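Long-range contacts in Two-component insecticidal protein 16 kDa unit (Alcaligenes faecalis, PDB 5V3S), which forms the 16 kDa aegerolysin-family component of a binary insecticidal toxin that kills corn rootworm, probably by acting on gut cells together with its partner protein: residues M20-F25 and F97-D102; V123-G128 and G136-T141; E34-R39 and Q57-I62; K12-A17 and R76-S81. One frame throughout, in Å; residues are numbered along the deposited sequence.

Contact 1 (M20-F25 and F97-D102); sequences MEITIF and FEYYWD. Unlike the reference sequence in segment 20-25: Met20 (reference Ile).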
loop_
_atom_site.group_PDB
_atom_site.type_symbol
_atom_site.label_atom_id
_atom_site.label_comp_id
_atom_site.label_asym_id
_atom_site.label_seq_id
_atom_site.Cartn_x
_atom_site.Cartn_y
_atom_site.Cartn_z
HETATM N N MSE A 20 -5.361 -5.998 5.475
HETATM C CA MSE A 20 -4.166 -5.993 4.645
HETATM C C MSE A 20 -3.129 -5.160 5.391
HETATM O O MSE A 20 -3.452 -4.231 6.138
HETATM C CB MSE A 20 -4.443 -5.425 3.225
HETATM C CG MSE A 20 -5.020 -3.993 3.097
HETATM SE SE MSE A 20 -3.522 -2.656 3.172
HETATM C CE MSE A 20 -3.363 -2.759 1.217
ATOM N N GLU A 21 -1.855 -5.469 5.172
ATOM C CA GLU A 21 -0.799 -4.566 5.583
ATOM C C GLU A 21 0.197 -4.534 4.444
ATOM O O GLU A 21 0.583 -5.577 3.979
ATOM C CB GLU A 21 -0.080 -4.942 6.903
ATOM C CG GLU A 21 -0.959 -4.742 8.118
ATOM C CD GLU A 21 -0.256 -4.674 9.442
ATOM O OE1 GLU A 21 1.011 -4.707 9.446
ATOM O OE2 GLU A 21 -1.023 -4.569 10.458
ATOM N N ILE A 22 0.541 -3.327 3.991
ATOM C CA ILE A 22 1.417 -3.151 2.829
ATOM C C ILE A 22 2.686 -2.399 3.293
ATOM O O ILE A 22 2.603 -1.356 3.880
ATOM C CB ILE A 22 0.709 -2.580 1.595
ATOM C CG1 ILE A 22 1.611 -2.572 0.408
ATOM C CG2 ILE A 22 0.198 -1.199 1.795
ATOM C CD1 ILE A 22 0.875 -2.593 -0.894
ATOM N N THR A 23 3.839 -2.968 3.007
ATOM C CA THR A 23 5.080 -2.354 3.463
ATOM C C THR A 23 5.791 -1.937 2.171
ATOM O O THR A 23 5.928 -2.771 1.279
ATOM C CB THR A 23 5.899 -3.338 4.334
ATOM O OG1 THR A 23 5.185 -3.615 5.506
ATOM C CG2 THR A 23 7.181 -2.722 4.722
ATOM N N ILE A 24 6.264 -0.670 2.102
ATOM C CA ILE A 24 7.024 -0.126 0.953
ATOM C C ILE A 24 8.422 0.171 1.435
ATOM O O ILE A 24 8.575 0.918 2.436
ATOM C CB ILE A 24 6.344 1.164 0.439
ATOM C CG1 ILE A 24 4.886 0.882 0.136
ATOM C CG2 ILE A 24 7.037 1.768 -0.792
ATOM C CD1 ILE A 24 3.939 1.312 1.216
ATOM N N PHE A 25 9.409 -0.503 0.826
ATOM C CA PHE A 25 10.821 -0.355 1.247
ATOM C C PHE A 25 11.471 0.244 0.051
ATOM O O PHE A 25 11.269 -0.251 -1.065
ATOM C CB PHE A 25 11.489 -1.744 1.514
ATOM C CG PHE A 25 12.870 -1.652 2.038
ATOM C CD1 PHE A 25 13.099 -1.534 3.377
ATOM C CD2 PHE A 25 13.957 -1.577 1.162
ATOM C CE1 PHE A 25 14.389 -1.453 3.879
ATOM C CE2 PHE A 25 15.277 -1.437 1.666
ATOM C CZ PHE A 25 15.458 -1.356 3.018
ATOM N N PHE A 97 4.642 4.839 -8.872
ATOM C CA PHE A 97 3.536 3.787 -8.987
ATOM C C PHE A 97 2.225 4.228 -8.372
ATOM O O PHE A 97 2.135 5.170 -7.620
ATOM C CB PHE A 97 3.894 2.389 -8.469
ATOM C CG PHE A 97 4.013 2.236 -6.950
ATOM C CD1 PHE A 97 2.931 2.170 -6.125
ATOM C CD2 PHE A 97 5.269 2.078 -6.338
ATOM C CE1 PHE A 97 3.065 1.964 -4.751
ATOM C CE2 PHE A 97 5.405 1.887 -4.999
ATOM C CZ PHE A 97 4.287 1.840 -4.178
ATOM N N GLU A 98 1.185 3.570 -8.821
ATOM C CA GLU A 98 -0.161 3.700 -8.282
ATOM C C GLU A 98 -0.521 2.297 -7.837
ATOM O O GLU A 98 -0.184 1.290 -8.536
ATOM C CB GLU A 98 -1.131 4.192 -9.329
ATOM C CG GLU A 98 -0.870 5.658 -9.719
ATOM C CD GLU A 98 -1.564 6.041 -11.010
ATOM O OE1 GLU A 98 -1.794 5.206 -11.916
ATOM O OE2 GLU A 98 -1.943 7.164 -11.061
ATOM N N TYR A 99 -1.053 2.202 -6.600
ATOM C CA TYR A 99 -1.505 0.921 -6.119
ATOM C C TYR A 99 -3.013 0.974 -5.754
ATOM O O TYR A 99 -3.505 2.015 -5.333
ATOM C CB TYR A 99 -0.664 0.489 -4.911
ATOM C CG TYR A 99 -0.995 -0.908 -4.452
ATOM C CD1 TYR A 99 -0.745 -2.032 -5.306
ATOM C CD2 TYR A 99 -1.622 -1.104 -3.229
ATOM C CE1 TYR A 99 -1.082 -3.323 -4.866
ATOM C CE2 TYR A 99 -1.900 -2.351 -2.783
ATOM C CZ TYR A 99 -1.653 -3.455 -3.612
ATOM O OH TYR A 99 -2.049 -4.682 -3.120
ATOM N N TYR A 100 -3.710 -0.150 -5.894
ATOM C CA TYR A 100 -5.186 -0.217 -5.622
ATOM C C TYR A 100 -5.509 -1.600 -5.196
ATOM O O TYR A 100 -4.883 -2.573 -5.673
ATOM C CB TYR A 100 -6.020 0.169 -6.902
ATOM C CG TYR A 100 -7.506 -0.234 -6.865
ATOM C CD1 TYR A 100 -8.399 0.520 -6.160
ATOM C CD2 TYR A 100 -7.982 -1.433 -7.457
ATOM C CE1 TYR A 100 -9.722 0.162 -5.999
ATOM C CE2 TYR A 100 -9.332 -1.787 -7.344
ATOM C CZ TYR A 100 -10.196 -0.946 -6.611
ATOM O OH TYR A 100 -11.510 -1.228 -6.450
ATOM N N TRP A 101 -6.401 -1.711 -4.203
ATOM C CA TRP A 101 -6.844 -3.002 -3.700
ATOM C C TRP A 101 -8.380 -2.970 -3.476
ATOM O O TRP A 101 -8.958 -1.928 -3.252
ATOM C CB TRP A 101 -6.102 -3.362 -2.403
ATOM C CG TRP A 101 -6.426 -2.457 -1.262
ATOM C CD1 TRP A 101 -7.444 -2.607 -0.368
ATOM C CD2 TRP A 101 -5.773 -1.236 -0.899
ATOM N NE1 TRP A 101 -7.476 -1.588 0.502
ATOM C CE2 TRP A 101 -6.452 -0.717 0.206
ATOM C CE3 TRP A 101 -4.622 -0.580 -1.340
ATOM C CZ2 TRP A 101 -6.074 0.485 0.823
ATOM C CZ3 TRP A 101 -4.270 0.611 -0.743
ATOM C CH2 TRP A 101 -4.955 1.099 0.359
ATOM N N ASP A 102 -8.995 -4.140 -3.601
ATOM C CA ASP A 102 -10.400 -4.280 -3.351
ATOM C C ASP A 102 -10.515 -5.601 -2.683
ATOM O O ASP A 102 -10.310 -6.620 -3.315
ATOM C CB ASP A 102 -11.193 -4.157 -4.652
ATOM C CG ASP A 102 -12.689 -4.304 -4.402
ATOM O OD1 ASP A 102 -13.127 -3.974 -3.281
ATOM O OD2 ASP A 102 -13.390 -4.758 -5.310
#
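Met20 to Phe25 and Phe97 to Asp102 are strands that face each other across the core, running almost antiparallel (167°) with their axes 10.7 Å apart, too far for backbone bonding, so only side chains meet. Met20 is a selenomethionine and differs from the reference isoleucine. Its CG sits between the backbone N and the carbonyl carbon (chi1 58°), and further bends at chi2 and chi3 drop the methyl CE onto the Trp101 indole. CE lies 3.7 Å from the centroid of the six-membered ring of Trp101, only 18° off the ring normal, a CH-pi contact over the face; SE stands farther above the same ring in a Met-aromatic contact. CE also reaches the edge of the Tyr99 ring, one face of which is taken by Ile22: the Ile22 CD1 to Tyr99 CE2 distance is 3.4 Å. Toward the other end, Ile24 CG2 meets the edge of the Phe97 ring at CZ, 4.4 Å away. The polar ends of the two large rings are satisfied elsewhere, Tyr99 OH by Asp111 and Trp101 NE1 by Thr83. What joins the two sheets of this beta sandwich here is therefore apolar packing, with the CH-pi and Met-aromatic contacts of Met20 on Trp101, and all six touching residues are buried.

Contact 2 (V123-G128 and G136-T141); sequences VIKKGG and GNIFIT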
loop_
_atom_site.group_PDB
_atom_site.type_symbol
_atom_site.label_atom_id
_atom_site.label_comp_id
_atom_site.label_asym_id
_atom_site.label_seq_id
_atom_site.Cartn_x
_atom_site.Cartn_y
_atom_site.Cartn_z
ATOM N N VAL A 123 10.385 -1.736 -9.569
ATOM C CA VAL A 123 9.338 -1.827 -8.596
ATOM C C VAL A 123 8.765 -3.234 -8.585
ATOM O O VAL A 123 8.254 -3.667 -9.610
ATOM C CB VAL A 123 8.252 -0.815 -8.893
ATOM C CG1 VAL A 123 7.183 -0.871 -7.859
ATOM C CG2 VAL A 123 8.755 0.581 -8.844
ATOM N N ILE A 124 8.844 -3.902 -7.451
ATOM C CA ILE A 124 8.416 -5.337 -7.284
ATOM C C ILE A 124 7.454 -5.555 -6.110
ATOM O O ILE A 124 7.801 -5.197 -4.965
ATOM C CB ILE A 124 9.584 -6.300 -7.166
ATOM C CG1 ILE A 124 10.598 -6.186 -8.334
ATOM C CG2 ILE A 124 9.010 -7.758 -7.066
ATOM C CD1 ILE A 124 10.154 -6.780 -9.637
ATOM N N LYS A 125 6.272 -6.171 -6.411
ATOM C CA LYS A 125 5.360 -6.566 -5.338
ATOM C C LYS A 125 5.366 -8.113 -5.032
ATOM O O LYS A 125 5.429 -8.943 -5.956
ATOM C CB LYS A 125 3.973 -6.107 -5.718
ATOM C CG LYS A 125 2.894 -6.453 -4.707
ATOM C CD LYS A 125 1.563 -5.858 -5.138
ATOM C CE LYS A 125 1.017 -6.632 -6.347
ATOM N NZ LYS A 125 0.194 -7.853 -6.056
ATOM N N LYS A 126 5.305 -8.449 -3.755
ATOM C CA LYS A 126 5.173 -9.819 -3.256
ATOM C C LYS A 126 3.924 -9.815 -2.412
ATOM O O LYS A 126 3.602 -8.830 -1.742
ATOM C CB LYS A 126 6.386 -10.250 -2.416
ATOM C CG LYS A 126 7.770 -10.144 -3.123
ATOM C CD LYS A 126 8.207 -11.382 -3.943
ATOM C CE LYS A 126 9.376 -11.043 -4.926
ATOM N NZ LYS A 126 9.355 -11.983 -6.092
ATOM N N GLY A 127 3.153 -10.927 -2.441
ATOM C CA GLY A 127 1.818 -10.928 -1.830
ATOM C C GLY A 127 0.836 -10.172 -2.698
ATOM O O GLY A 127 1.160 -9.665 -3.797
ATOM N N GLY A 128 -0.409 -10.057 -2.259
ATOM C CA GLY A 128 -1.387 -9.262 -3.012
ATOM C C GLY A 128 -2.012 -10.133 -4.096
ATOM O O GLY A 128 -1.833 -11.343 -4.085
ATOM N N GLY A 136 -4.073 -9.959 3.642
ATOM C CA GLY A 136 -2.815 -10.333 4.276
ATOM C C GLY A 136 -1.691 -9.302 4.118
ATOM O O GLY A 136 -1.949 -8.172 3.973
ATOM N N ASN A 137 -0.449 -9.763 4.185
ATOM C CA ASN A 137 0.737 -8.917 4.131
ATOM C C ASN A 137 1.188 -8.770 2.666
ATOM O O ASN A 137 1.254 -9.763 1.903
ATOM C CB ASN A 137 1.884 -9.503 4.956
ATOM C CG ASN A 137 1.554 -9.622 6.443
ATOM O OD1 ASN A 137 1.505 -8.652 7.137
ATOM N ND2 ASN A 137 1.186 -10.820 6.889
ATOM N N ILE A 138 1.572 -7.552 2.266
ATOM C CA ILE A 138 2.007 -7.284 0.894
ATOM C C ILE A 138 3.274 -6.422 1.081
ATOM O O ILE A 138 3.307 -5.597 1.988
ATOM C CB ILE A 138 0.953 -6.387 0.114
ATOM C CG1 ILE A 138 -0.480 -7.030 0.121
ATOM C CG2 ILE A 138 1.395 -6.067 -1.293
ATOM C CD1 ILE A 138 -1.651 -6.059 0.059
ATOM N N PHE A 139 4.220 -6.577 0.173
ATOM C CA PHE A 139 5.558 -5.993 0.221
ATOM C C PHE A 139 5.814 -5.415 -1.143
ATOM O O PHE A 139 5.703 -6.091 -2.126
ATOM C CB PHE A 139 6.544 -7.136 0.516
ATOM C CG PHE A 139 8.009 -6.772 0.644
ATOM C CD1 PHE A 139 8.454 -5.655 1.323
ATOM C CD2 PHE A 139 8.971 -7.687 0.199
ATOM C CE1 PHE A 139 9.818 -5.410 1.501
ATOM C CE2 PHE A 139 10.326 -7.450 0.360
ATOM C CZ PHE A 139 10.756 -6.330 1.048
ATOM N N ILE A 140 6.173 -4.115 -1.206
ATOM C CA ILE A 140 6.656 -3.494 -2.464
ATOM C C ILE A 140 8.063 -2.905 -2.196
ATOM O O ILE A 140 8.213 -2.244 -1.245
ATOM C CB ILE A 140 5.710 -2.407 -2.966
ATOM C CG1 ILE A 140 4.283 -2.992 -3.138
ATOM C CG2 ILE A 140 6.264 -1.776 -4.263
ATOM C CD1 ILE A 140 3.292 -1.969 -3.644
ATOM N N THR A 141 9.018 -3.259 -3.015
ATOM C CA THR A 141 10.338 -2.709 -3.083
ATOM C C THR A 141 10.390 -1.756 -4.267
ATOM O O THR A 141 9.840 -1.963 -5.387
ATOM C CB THR A 141 11.460 -3.803 -3.084
ATOM O OG1 THR A 141 11.227 -4.746 -4.187
ATOM C CG2 THR A 141 11.455 -4.622 -1.740
HETATM O O HOH W 1 -0.966 -11.054 0.297
#
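Ile124 and Thr141 exchange two backbone hydrogen bonds, Ile124 N to Thr141 O and Thr141 N to Ile124 O, each 3.0 Å long. Two residues along, Lys126 and Phe139 do the same, with Lys126 N to Phe139 O at 2.9 Å. Between these hydrogen-bonded pairs sits the non-hydrogen-bonded pair Lys125 and Ile140, where the CA atoms close to 4.4 Å and CA-H groups lean on carbonyls: Lys125 CA lies 3.3 Å from Phe139 O. On the face that carries Lys125 and Ile140, the lysine's CG, anti to the backbone N (chi1 179°), comes within 3.7 Å of Ile138 CG2, and Val123 CG1 touches Ile140 CG2. The other face carries Ile124 and Thr141, whose CB and OG1 are neighbours, and Lys126 beside Phe139, with Lys126 CG oblique to the ring. This is an antiparallel beta hairpin at one margin of the six-stranded sheet, with strand 121-126 outermost within the chain. Past the paired residues the chains part, and a water bridges the gap, accepting from Gly128 N (2.8 Å) and donating to Asn137 O (3.0 Å). The Lys125 chain bends at chi3 and chi4, which brings NZ back to Gly127 O at 3.1 Å, in the carbonyl plane and on a lone pair. The same ammonium makes a salt bridge to Asp111 of strand 110-115 in the facing sheet. Beyond the hairpin, Ile138 and Ile140 pack on Ile22 of strand 19-27, while Phe97 of strand 94-103 lies against both Val123 and Ile140.

Contact 3 (E34-R39 and Q57-I62); sequences EGAYLR and QINGTI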
loop_
_atom_site.group_PDB
_atom_site.type_symbol
_atom_site.label_atom_id
_atom_site.label_comp_id
_atom_site.label_asym_id
_atom_site.label_seq_id
_atom_site.Cartn_x
_atom_site.Cartn_y
_atom_site.Cartn_z
ATOM N N GLU A 34 1.382 9.779 -1.607
ATOM C CA GLU A 34 0.335 10.778 -1.789
ATOM C C GLU A 34 -0.857 10.043 -2.391
ATOM O O GLU A 34 -0.770 8.888 -2.842
ATOM C CB GLU A 34 0.752 11.895 -2.744
ATOM C CG GLU A 34 1.817 12.801 -2.306
ATOM C CD GLU A 34 1.462 13.726 -1.177
ATOM O OE1 GLU A 34 0.287 14.038 -0.854
ATOM O OE2 GLU A 34 2.465 14.157 -0.551
ATOM N N GLY A 35 -1.989 10.728 -2.382
ATOM C CA GLY A 35 -3.145 10.199 -3.057
ATOM C C GLY A 35 -3.874 9.060 -2.298
ATOM O O GLY A 35 -4.722 8.351 -2.887
ATOM N N ALA A 36 -3.544 8.822 -1.024
ATOM C CA ALA A 36 -4.213 7.731 -0.311
ATOM C C ALA A 36 -5.723 8.004 -0.141
ATOM O O ALA A 36 -6.130 9.115 0.220
ATOM C CB ALA A 36 -3.566 7.511 1.077
ATOM N N TYR A 37 -6.544 6.958 -0.372
ATOM C CA TYR A 37 -7.955 7.049 -0.173
ATOM C C TYR A 37 -8.519 5.715 0.181
ATOM O O TYR A 37 -7.905 4.670 -0.030
ATOM C CB TYR A 37 -8.613 7.583 -1.469
ATOM C CG TYR A 37 -8.645 6.576 -2.555
ATOM C CD1 TYR A 37 -7.570 6.349 -3.368
ATOM C CD2 TYR A 37 -9.798 5.761 -2.766
ATOM C CE1 TYR A 37 -7.557 5.385 -4.333
ATOM C CE2 TYR A 37 -9.793 4.814 -3.763
ATOM C CZ TYR A 37 -8.635 4.604 -4.513
ATOM O OH TYR A 37 -8.580 3.628 -5.446
ATOM N N LEU A 38 -9.755 5.744 0.689
ATOM C CA LEU A 38 -10.486 4.538 0.893
ATOM C C LEU A 38 -11.884 4.827 0.441
ATOM O O LEU A 38 -12.443 5.876 0.721
ATOM C CB LEU A 38 -10.537 4.044 2.377
ATOM C CG LEU A 38 -9.298 3.532 3.111
ATOM C CD1 LEU A 38 -9.478 3.496 4.602
ATOM C CD2 LEU A 38 -8.834 2.195 2.632
ATOM N N ARG A 39 -12.466 3.786 -0.127
ATOM C CA ARG A 39 -13.908 3.707 -0.392
ATOM C C ARG A 39 -14.626 2.856 0.636
ATOM O O ARG A 39 -15.779 3.130 0.960
ATOM C CB ARG A 39 -14.106 3.071 -1.732
ATOM C CG ARG A 39 -13.857 3.970 -2.898
ATOM C CD ARG A 39 -13.875 3.111 -4.179
ATOM N NE ARG A 39 -13.791 3.960 -5.369
ATOM C CZ ARG A 39 -13.726 3.521 -6.627
ATOM N NH1 ARG A 39 -13.718 2.185 -6.925
ATOM N NH2 ARG A 39 -13.708 4.426 -7.582
ATOM N N GLN A 57 -3.164 11.540 7.313
ATOM C CA GLN A 57 -1.982 11.138 8.090
ATOM C C GLN A 57 -0.965 10.281 7.324
ATOM O O GLN A 57 0.221 10.324 7.667
ATOM C CB GLN A 57 -2.384 10.412 9.344
ATOM C CG GLN A 57 -3.146 11.388 10.260
ATOM C CD GLN A 57 -3.591 10.719 11.499
ATOM O OE1 GLN A 57 -4.689 10.099 11.532
ATOM N NE2 GLN A 57 -2.703 10.676 12.496
ATOM N N ILE A 58 -1.434 9.611 6.273
ATOM C CA ILE A 58 -0.565 8.886 5.338
ATOM C C ILE A 58 0.033 9.824 4.272
ATOM O O ILE A 58 1.260 9.796 4.010
ATOM C CB ILE A 58 -1.360 7.761 4.705
ATOM C CG1 ILE A 58 -1.707 6.747 5.752
ATOM C CG2 ILE A 58 -0.581 7.027 3.630
ATOM C CD1 ILE A 58 -2.785 5.809 5.268
ATOM N N ASN A 59 -0.849 10.628 3.642
ATOM C CA ASN A 59 -0.433 11.469 2.574
ATOM C C ASN A 59 0.646 12.448 3.012
ATOM O O ASN A 59 0.547 13.056 4.096
ATOM C CB ASN A 59 -1.639 12.196 2.000
ATOM C CG ASN A 59 -2.472 11.295 1.178
ATOM O OD1 ASN A 59 -1.994 10.230 0.771
ATOM N ND2 ASN A 59 -3.755 11.561 1.127
ATOM N N GLY A 60 1.716 12.557 2.224
ATOM C CA GLY A 60 2.854 13.372 2.583
ATOM C C GLY A 60 3.988 12.710 3.310
ATOM O O GLY A 60 5.114 13.317 3.472
ATOM N N THR A 61 3.783 11.467 3.701
ATOM C CA THR A 61 4.772 10.666 4.424
ATOM C C THR A 61 6.012 10.504 3.532
ATOM O O THR A 61 5.934 10.029 2.419
ATOM C CB THR A 61 4.208 9.282 4.813
ATOM O OG1 THR A 61 3.224 9.481 5.799
ATOM C CG2 THR A 61 5.277 8.375 5.521
ATOM N N ILE A 62 7.179 10.804 4.058
ATOM C CA ILE A 62 8.378 10.542 3.293
ATOM C C ILE A 62 8.965 9.215 3.760
ATOM O O ILE A 62 9.137 9.092 4.916
ATOM C CB ILE A 62 9.400 11.710 3.506
ATOM C CG1 ILE A 62 8.805 13.043 2.989
ATOM C CG2 ILE A 62 10.772 11.379 2.814
ATOM C CD1 ILE A 62 8.543 13.091 1.531
#
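Asn59 OD1 takes a hydrogen bond from Ala36 N, 2.8 Å long and 159° at the hydrogen, with the donor in the carbonyl plane and on a lone pair. The CG of Asn59 lies beside its backbone N, anti to the carbonyl carbon (chi1 -75°), which carries the amide across to the strand. Ala36 CB crowds the same oxygen, its distance to Asn59 OD1 being 3.2 Å, and the same methyl packs against Ile58 CG2 at 4.0 Å. Glu34 begins by pointing away, but a bend at chi2 swings its carboxylate back over the turn: Glu34 OE2 lies 3.3 Å from Gly60 CA, and the carboxylate plane is just 23° from that of the Asn59 amide. The turn is type II, from Ile58 to Thr61. Ile58 O takes two bonds from Thr61, from its N at 3.0 Å and from its OG1 at 2.7 Å, both arriving on the same face of the carbonyl plane, which should hold the turn firmly. In the fold, this turn links helix 55-58 to strand 62-63 along the margin of strand 31-38. Ile58 continues inward onto Tyr69 and Ile71 of strand 68-74, while Ala36 rests on Phe87 of strand 83-91.

Contact 4 (K12-A17 and R76-S81); sequences KIRAYA and RENASS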
loop_
_atom_site.group_PDB
_atom_site.type_symbol
_atom_site.label_atom_id
_atom_site.label_comp_id
_atom_site.label_asym_id
_atom_site.label_seq_id
_atom_site.Cartn_x
_atom_site.Cartn_y
_atom_site.Cartn_z
ATOM N N LYS A 12 -16.489 -6.372 15.741
ATOM C CA LYS A 12 -15.174 -6.007 15.257
ATOM C C LYS A 12 -14.438 -7.267 14.834
ATOM O O LYS A 12 -13.812 -7.277 13.782
ATOM C CB LYS A 12 -14.377 -5.285 16.327
ATOM C CG LYS A 12 -15.166 -4.324 17.199
ATOM C CD LYS A 12 -14.484 -4.249 18.559
ATOM C CE LYS A 12 -12.985 -3.986 18.413
ATOM N NZ LYS A 12 -12.454 -3.162 19.540
ATOM N N ILE A 13 -14.506 -8.342 15.627
ATOM C CA ILE A 13 -13.828 -9.570 15.203
ATOM C C ILE A 13 -14.181 -9.814 13.734
ATOM O O ILE A 13 -13.308 -10.032 12.916
ATOM C CB ILE A 13 -14.189 -10.833 16.041
ATOM C CG1 ILE A 13 -14.018 -10.597 17.555
ATOM C CG2 ILE A 13 -13.343 -12.026 15.589
ATOM C CD1 ILE A 13 -12.812 -9.771 17.962
ATOM N N ARG A 14 -15.464 -9.734 13.402
ATOM C CA ARG A 14 -15.947 -9.994 12.045
ATOM C C ARG A 14 -15.307 -9.091 10.994
ATOM O O ARG A 14 -14.607 -9.554 10.118
ATOM C CB ARG A 14 -17.468 -9.811 12.024
ATOM C CG ARG A 14 -18.160 -9.905 10.676
ATOM C CD ARG A 14 -19.686 -9.903 10.851
ATOM N NE ARG A 14 -20.243 -8.583 11.172
ATOM C CZ ARG A 14 -20.731 -8.179 12.355
ATOM N NH1 ARG A 14 -20.779 -8.985 13.423
ATOM N NH2 ARG A 14 -21.195 -6.933 12.470
ATOM N N ALA A 15 -15.582 -7.799 11.102
ATOM C CA ALA A 15 -15.023 -6.765 10.233
ATOM C C ALA A 15 -13.494 -6.797 10.122
ATOM O O ALA A 15 -12.935 -6.408 9.090
ATOM C CB ALA A 15 -15.492 -5.400 10.724
ATOM N N TYR A 16 -12.819 -7.248 11.170
ATOM C CA TYR A 16 -11.344 -7.213 11.217
ATOM C C TYR A 16 -10.776 -8.410 10.497
ATOM O O TYR A 16 -9.567 -8.480 10.226
ATOM C CB TYR A 16 -10.803 -7.173 12.651
ATOM C CG TYR A 16 -10.907 -5.856 13.363
ATOM C CD1 TYR A 16 -11.610 -4.809 12.815
ATOM C CD2 TYR A 16 -10.281 -5.654 14.594
ATOM C CE1 TYR A 16 -11.720 -3.614 13.492
ATOM C CE2 TYR A 16 -10.436 -4.466 15.281
ATOM C CZ TYR A 16 -11.124 -3.455 14.709
ATOM O OH TYR A 16 -11.267 -2.264 15.362
ATOM N N ALA A 17 -11.657 -9.349 10.160
ATOM C CA ALA A 17 -11.239 -10.557 9.504
ATOM C C ALA A 17 -10.766 -10.314 8.070
ATOM O O ALA A 17 -10.127 -11.174 7.506
ATOM C CB ALA A 17 -12.373 -11.570 9.538
ATOM N N ARG A 76 -14.260 -1.844 8.824
ATOM C CA ARG A 76 -14.806 -0.953 9.841
ATOM C C ARG A 76 -15.822 -1.734 10.670
ATOM O O ARG A 76 -16.762 -2.330 10.152
ATOM C CB ARG A 76 -15.506 0.279 9.199
ATOM C CG ARG A 76 -15.827 1.315 10.241
ATOM C CD ARG A 76 -16.309 2.575 9.632
ATOM N NE ARG A 76 -15.219 3.271 8.936
ATOM C CZ ARG A 76 -14.280 3.956 9.578
ATOM N NH1 ARG A 76 -14.273 4.053 10.864
ATOM N NH2 ARG A 76 -13.353 4.643 8.866
ATOM N N GLU A 77 -15.555 -1.790 11.968
ATOM C CA GLU A 77 -16.511 -2.283 12.960
ATOM C C GLU A 77 -17.972 -1.820 12.706
ATOM O O GLU A 77 -18.261 -0.625 12.680
ATOM C CB GLU A 77 -16.023 -1.891 14.377
ATOM C CG GLU A 77 -15.701 -0.405 14.560
ATOM C CD GLU A 77 -14.409 0.062 13.879
ATOM O OE1 GLU A 77 -13.684 -0.771 13.336
ATOM O OE2 GLU A 77 -14.112 1.271 13.889
ATOM N N ASN A 78 -18.876 -2.790 12.552
ATOM C CA ASN A 78 -20.320 -2.578 12.297
ATOM C C ASN A 78 -20.612 -1.672 11.142
ATOM O O ASN A 78 -21.389 -0.719 11.256
ATOM C CB ASN A 78 -21.052 -2.047 13.531
ATOM C CG ASN A 78 -21.671 -3.152 14.343
ATOM O OD1 ASN A 78 -22.347 -4.027 13.798
ATOM N ND2 ASN A 78 -21.447 -3.125 15.650
ATOM N N ALA A 79 -19.993 -1.978 10.019
ATOM C CA ALA A 79 -20.192 -1.170 8.856
ATOM C C ALA A 79 -19.717 -1.932 7.646
ATOM O O ALA A 79 -20.510 -2.659 7.012
ATOM C CB ALA A 79 -19.468 0.168 9.004
ATOM N N SER A 80 -18.411 -1.840 7.371
ATOM C CA SER A 80 -17.943 -1.986 5.996
ATOM C C SER A 80 -17.788 -3.389 5.429
ATOM O O SER A 80 -17.395 -4.359 6.105
ATOM C CB SER A 80 -16.632 -1.219 5.771
ATOM O OG SER A 80 -15.536 -2.009 6.083
ATOM N N SER A 81 -18.106 -3.428 4.138
ATOM C CA SER A 81 -17.648 -4.437 3.208
ATOM C C SER A 81 -16.137 -4.317 3.065
ATOM O O SER A 81 -15.674 -3.845 2.029
ATOM C CB SER A 81 -18.330 -4.229 1.829
ATOM O OG SER A 81 -17.806 -5.078 0.804
#
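The N-terminal helix, residues 10-16, lies at one end of the beta sandwich against the loop that leads from strand 68-74 in one sheet to strand 83-91 in the other. Ala15 is the buried residue of the interface: its CB points at the loop and stops 3.4 Å from Arg76 O. Its small methyl probably lets the helix come close to the loop backbone, and Glu77 N, covered by this contact, has no partner in the model. One turn earlier, Lys12 CG packs on Glu77 CB at 3.8 Å, the two aliphatic portions crossing at a slant. The ammonium of Lys12 goes on to a salt bridge with Asp50, so the charged end of this lysine serves another part of the chain. Glu77 places CG between its backbone N and carbonyl carbon (chi1 52°), and a further bend at chi2 turns the carboxylate toward Tyr16. There Glu77 OE1 comes in at the edge of the ring, in its plane, 3.5 Å from Tyr16 CE1, while the carboxylate stands almost perpendicular to the ring at 89°. Lys42 ties this pair together, since its NZ forms a salt bridge with Glu77 OE1 and a hydrogen bond with Tyr16 OH; Asp50 also bonds that hydroxyl. Within the loop, Ser80 OG accepts a nearly straight hydrogen bond from Arg76 N, 3.0 Å long. On the exposed side, Asn78 OD1 approaches the Arg14 guanidinium edge-on, in its plane, and lies 3.4 Å from NH2 of that arginine.

How the contacts relate
Contact 1 lies at the heart of the beta sandwich, its centre about 2 Å from that of the chain, and ties the two sheets face to face. Contact 2 is centred about 7 Å from it and extends the same sheet: strand 136-144 pairs with strand 19-27, with Glu21 O to Ile138 N at 2.8 Å. Contact 3, about 11 Å from contact 1, lies on the opposite side of the chain's centre from contact 2, and its segments fall between those of contact 1 in sequence. Contact 4 is farther out, about 20 Å from contact 1 between centres; the segments of these two alternate along the chain. Together they sample the core, one margin of each sheet and one end of the sandwich.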